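Local coordinates for glycosyl hydrolase family 2, TIM barrel domain protein (Parabacteroides merdae ATCC 43184, PDB 6DXU), which probably hydrolyses beta-glucuronides, releasing glucuronic acid, as a family 2 glycoside hydrolase (beta-glucuronidase) of a human gut bacterium, at residues L199-E210 / K223-I234. Numbering follows the deposited sequence.
Sequences LPEVSFEQIHLE and KVKTSFYNPEDI
The rings of Phe-204 and Phe-228 run alongside one another in the same sense, CE2 of Phe-204 meeting CE1 of Phe-228 at 3.6 Å with the ring planes inclined by 38°. Val-202 meets the adjacent corner of the Phe-228 ring, CG1 against CD1, while its other methyl, CG2, packs on CB and CG1 of Ile-234. Thr-226 comes obliquely at the Phe-204 ring, its OG1 3.1 Å from CD2. With OG1 anti to the backbone N (chi1 -169°), the hydroxyl turns back to the neighbouring strand and donates to Gln-206 O at 2.7 Å, a carbonyl that also accepts from Ser-227 N. Leu-209 and Val-224 continue this apolar face, which packs against strand 286-294 through Phe-204 and Ile-207.

A classic beta bulge shifts the register of the antiparallel ladder by one residue, where Glu-205 N (2.7 Å) and Gln-206 N (3.3 Å) share Ser-227 O. At the bulge, a water donates to both Glu-205 OE1 and Phe-228 O. On the polar face, Lys-225, extended beyond CG, brings NZ to the syn side of Glu-210 OE1 in a 2.6 Å salt bridge, 26° out of the carboxylate plane. Ser-203 OG lies at the edge of the Tyr-229 ring, close to its plane, and the Tyr-229 hydroxyl bonds to Asp-141. At the turn, a second water links Glu-201 O, Asn-230 OD1 and Glu-232 N.

The hairpin of this family 2 beta-sandwich domain thus divides its chemistry: Val-202, Phe-204, Ile-207 and Leu-209 pack against the second sheet, whereas the backbone ladder joins the strands, one salt bridge and two waters adding links along the polar side and at the turn.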
# COMPACT_ATOMS: atom_id res chain seq x y z
N LEU D 199 2.80 -35.67 -2.01
CA LEU D 199 2.60 -36.06 -0.63
C LEU D 199 1.21 -36.65 -0.47
O LEU D 199 0.28 -36.27 -1.19
CB LEU D 199 2.73 -34.85 0.32
CG LEU D 199 4.10 -34.18 0.33
CD1 LEU D 199 3.98 -32.86 1.09
CD2 LEU D 199 5.14 -35.11 0.97
N PRO D 200 1.03 -37.57 0.49
CA PRO D 200 -0.33 -37.99 0.86
C PRO D 200 -0.99 -36.91 1.71
O PRO D 200 -0.41 -35.84 1.91
CB PRO D 200 -0.08 -39.27 1.67
CG PRO D 200 1.25 -39.02 2.33
CD PRO D 200 2.06 -38.21 1.33
N GLU D 201 -2.19 -37.19 2.22
CA GLU D 201 -2.92 -36.20 3.02
C GLU D 201 -2.11 -35.74 4.22
O GLU D 201 -2.07 -34.54 4.53
CB GLU D 201 -4.25 -36.79 3.49
CG GLU D 201 -5.31 -36.82 2.42
CD GLU D 201 -6.58 -37.53 2.88
OE1 GLU D 201 -7.68 -37.06 2.53
OE2 GLU D 201 -6.47 -38.54 3.63
N VAL D 202 -1.47 -36.67 4.93
CA VAL D 202 -0.74 -36.34 6.15
C VAL D 202 0.72 -36.65 5.92
O VAL D 202 1.07 -37.79 5.58
CB VAL D 202 -1.27 -37.13 7.36
CG1 VAL D 202 -0.52 -36.70 8.62
CG2 VAL D 202 -2.77 -36.91 7.53
N SER D 203 1.58 -35.66 6.15
CA SER D 203 3.01 -35.85 5.99
C SER D 203 3.73 -35.06 7.08
O SER D 203 3.10 -34.49 7.98
CB SER D 203 3.48 -35.44 4.59
OG SER D 203 3.14 -34.10 4.31
N PHE D 204 5.05 -35.05 7.00
CA PHE D 204 5.90 -34.36 7.97
C PHE D 204 6.41 -33.07 7.34
O PHE D 204 7.05 -33.10 6.28
CB PHE D 204 7.06 -35.25 8.41
CG PHE D 204 6.63 -36.56 9.03
CD1 PHE D 204 6.76 -37.76 8.34
CD2 PHE D 204 6.09 -36.59 10.30
CE1 PHE D 204 6.36 -38.97 8.91
CE2 PHE D 204 5.69 -37.78 10.88
CZ PHE D 204 5.83 -38.98 10.18
N GLU D 205 6.13 -31.95 8.00
CA GLU D 205 6.66 -30.66 7.58
C GLU D 205 8.09 -30.45 8.07
O GLU D 205 8.91 -29.88 7.35
CB GLU D 205 5.75 -29.54 8.10
CG GLU D 205 6.23 -28.14 7.75
CD GLU D 205 5.20 -27.07 8.09
OE1 GLU D 205 4.29 -27.34 8.90
OE2 GLU D 205 5.32 -25.95 7.55
N GLN D 206 8.38 -30.89 9.29
CA GLN D 206 9.71 -30.79 9.88
C GLN D 206 9.97 -32.06 10.68
O GLN D 206 9.06 -32.57 11.33
CB GLN D 206 9.83 -29.60 10.86
CG GLN D 206 9.54 -28.19 10.36
CD GLN D 206 10.66 -27.61 9.53
OE1 GLN D 206 11.77 -28.15 9.50
NE2 GLN D 206 10.39 -26.48 8.87
N ILE D 207 11.20 -32.57 10.62
CA ILE D 207 11.65 -33.64 11.51
C ILE D 207 12.93 -33.16 12.17
O ILE D 207 13.94 -32.94 11.48
CB ILE D 207 11.90 -34.96 10.76
CG1 ILE D 207 10.61 -35.45 10.11
CG2 ILE D 207 12.45 -36.03 11.74
CD1 ILE D 207 10.83 -36.57 9.12
N HIS D 208 12.91 -33.01 13.49
CA HIS D 208 14.09 -32.57 14.23
C HIS D 208 14.55 -33.67 15.16
O HIS D 208 13.78 -34.14 16.01
CB HIS D 208 13.80 -31.28 15.00
CG HIS D 208 13.91 -30.06 14.14
ND1 HIS D 208 13.03 -29.00 14.22
CD2 HIS D 208 14.80 -29.73 13.17
CE1 HIS D 208 13.37 -28.08 13.34
NE2 HIS D 208 14.45 -28.50 12.69
N LEU D 209 15.80 -34.09 15.01
CA LEU D 209 16.41 -35.14 15.82
C LEU D 209 17.39 -34.48 16.76
O LEU D 209 18.47 -34.05 16.34
CB LEU D 209 17.10 -36.17 14.93
CG LEU D 209 16.22 -36.73 13.81
CD1 LEU D 209 17.00 -37.71 12.96
CD2 LEU D 209 14.98 -37.38 14.39
N GLU D 210 17.02 -34.35 18.03
CA GLU D 210 17.90 -33.77 19.04
C GLU D 210 18.71 -34.89 19.66
O GLU D 210 18.15 -35.73 20.36
CB GLU D 210 17.14 -33.04 20.13
CG GLU D 210 16.68 -31.65 19.84
CD GLU D 210 16.01 -31.05 21.06
OE1 GLU D 210 14.85 -31.41 21.31
OE2 GLU D 210 16.65 -30.26 21.78
N LYS D 223 15.85 -37.32 21.02
CA LYS D 223 14.48 -36.84 21.04
C LYS D 223 14.04 -36.61 19.61
O LYS D 223 14.73 -35.93 18.85
CB LYS D 223 14.34 -35.54 21.84
CG LYS D 223 14.54 -35.67 23.34
CD LYS D 223 14.19 -34.36 24.05
CE LYS D 223 15.17 -34.04 25.16
NZ LYS D 223 14.61 -33.00 26.07
N VAL D 224 12.92 -37.21 19.23
CA VAL D 224 12.39 -37.14 17.88
C VAL D 224 11.20 -36.19 17.92
O VAL D 224 10.16 -36.52 18.52
CB VAL D 224 11.98 -38.51 17.34
CG1 VAL D 224 11.39 -38.37 15.95
CG2 VAL D 224 13.18 -39.49 17.34
N LYS D 225 11.34 -35.02 17.32
CA LYS D 225 10.27 -34.04 17.28
C LYS D 225 9.87 -33.79 15.83
O LYS D 225 10.70 -33.81 14.92
CB LYS D 225 10.68 -32.72 17.95
CG LYS D 225 10.92 -32.83 19.45
CD LYS D 225 11.54 -31.56 20.02
CE LYS D 225 11.76 -31.68 21.52
NZ LYS D 225 12.51 -30.50 22.05
N THR D 226 8.58 -33.55 15.62
CA THR D 226 8.10 -33.37 14.27
C THR D 226 6.98 -32.34 14.25
O THR D 226 6.35 -32.07 15.27
CB THR D 226 7.61 -34.70 13.67
OG1 THR D 226 7.38 -34.53 12.27
CG2 THR D 226 6.34 -35.15 14.34
N SER D 227 6.81 -31.73 13.09
CA SER D 227 5.66 -30.89 12.77
C SER D 227 4.91 -31.54 11.62
O SER D 227 5.52 -31.88 10.60
CB SER D 227 6.09 -29.47 12.37
OG SER D 227 6.75 -28.82 13.45
N PHE D 228 3.61 -31.75 11.78
CA PHE D 228 2.83 -32.40 10.74
C PHE D 228 2.32 -31.39 9.72
O PHE D 228 2.02 -30.24 10.04
CB PHE D 228 1.63 -33.13 11.34
CG PHE D 228 2.01 -34.40 12.04
CD1 PHE D 228 2.10 -35.59 11.33
CD2 PHE D 228 2.28 -34.40 13.40
CE1 PHE D 228 2.46 -36.75 11.97
CE2 PHE D 228 2.63 -35.57 14.04
CZ PHE D 228 2.73 -36.74 13.32
N TYR D 229 2.22 -31.85 8.47
CA TYR D 229 1.53 -31.12 7.42
C TYR D 229 0.23 -31.86 7.17
O TYR D 229 0.24 -33.02 6.75
CB TYR D 229 2.39 -31.02 6.16
CG TYR D 229 1.79 -30.07 5.14
CD1 TYR D 229 1.44 -28.77 5.50
CD2 TYR D 229 1.57 -30.47 3.83
CE1 TYR D 229 0.88 -27.89 4.58
CE2 TYR D 229 1.03 -29.60 2.90
CZ TYR D 229 0.68 -28.31 3.28
OH TYR D 229 0.13 -27.45 2.35
N ASN D 230 -0.89 -31.22 7.48
CA ASN D 230 -2.18 -31.89 7.54
C ASN D 230 -3.28 -30.93 7.07
O ASN D 230 -4.18 -30.56 7.85
CB ASN D 230 -2.43 -32.39 8.97
CG ASN D 230 -3.72 -33.18 9.11
OD1 ASN D 230 -4.41 -33.49 8.14
ND2 ASN D 230 -4.06 -33.51 10.36
N PRO D 231 -3.25 -30.51 5.80
CA PRO D 231 -4.24 -29.52 5.33
C PRO D 231 -5.66 -30.05 5.30
O PRO D 231 -6.59 -29.24 5.29
CB PRO D 231 -3.74 -29.16 3.92
CG PRO D 231 -2.89 -30.33 3.49
CD PRO D 231 -2.27 -30.88 4.75
N GLU D 232 -5.87 -31.37 5.26
CA GLU D 232 -7.22 -31.93 5.27
C GLU D 232 -7.77 -32.14 6.67
O GLU D 232 -8.91 -32.60 6.80
CB GLU D 232 -7.28 -33.27 4.54
CG GLU D 232 -6.99 -33.19 3.06
CD GLU D 232 -8.05 -32.44 2.28
OE1 GLU D 232 -9.21 -32.32 2.75
OE2 GLU D 232 -7.72 -31.97 1.17
N ASP D 233 -7.00 -31.82 7.71
CA ASP D 233 -7.49 -31.89 9.09
C ASP D 233 -7.90 -33.32 9.49
O ASP D 233 -8.89 -33.53 10.19
CB ASP D 233 -8.64 -30.90 9.30
CG ASP D 233 -9.10 -30.82 10.74
OD1 ASP D 233 -10.34 -30.83 10.96
OD2 ASP D 233 -8.23 -30.79 11.64
N ILE D 234 -7.10 -34.31 9.05
CA ILE D 234 -7.26 -35.68 9.54
C ILE D 234 -7.06 -35.69 11.05
O ILE D 234 -6.09 -35.13 11.57
CB ILE D 234 -6.25 -36.61 8.83
CG1 ILE D 234 -6.42 -36.55 7.30
CG2 ILE D 234 -6.38 -38.05 9.35
CD1 ILE D 234 -7.83 -36.77 6.82
O HOH W 1 -4.34 -33.50 5.64
O HOH W 2 2.78 -27.69 10.96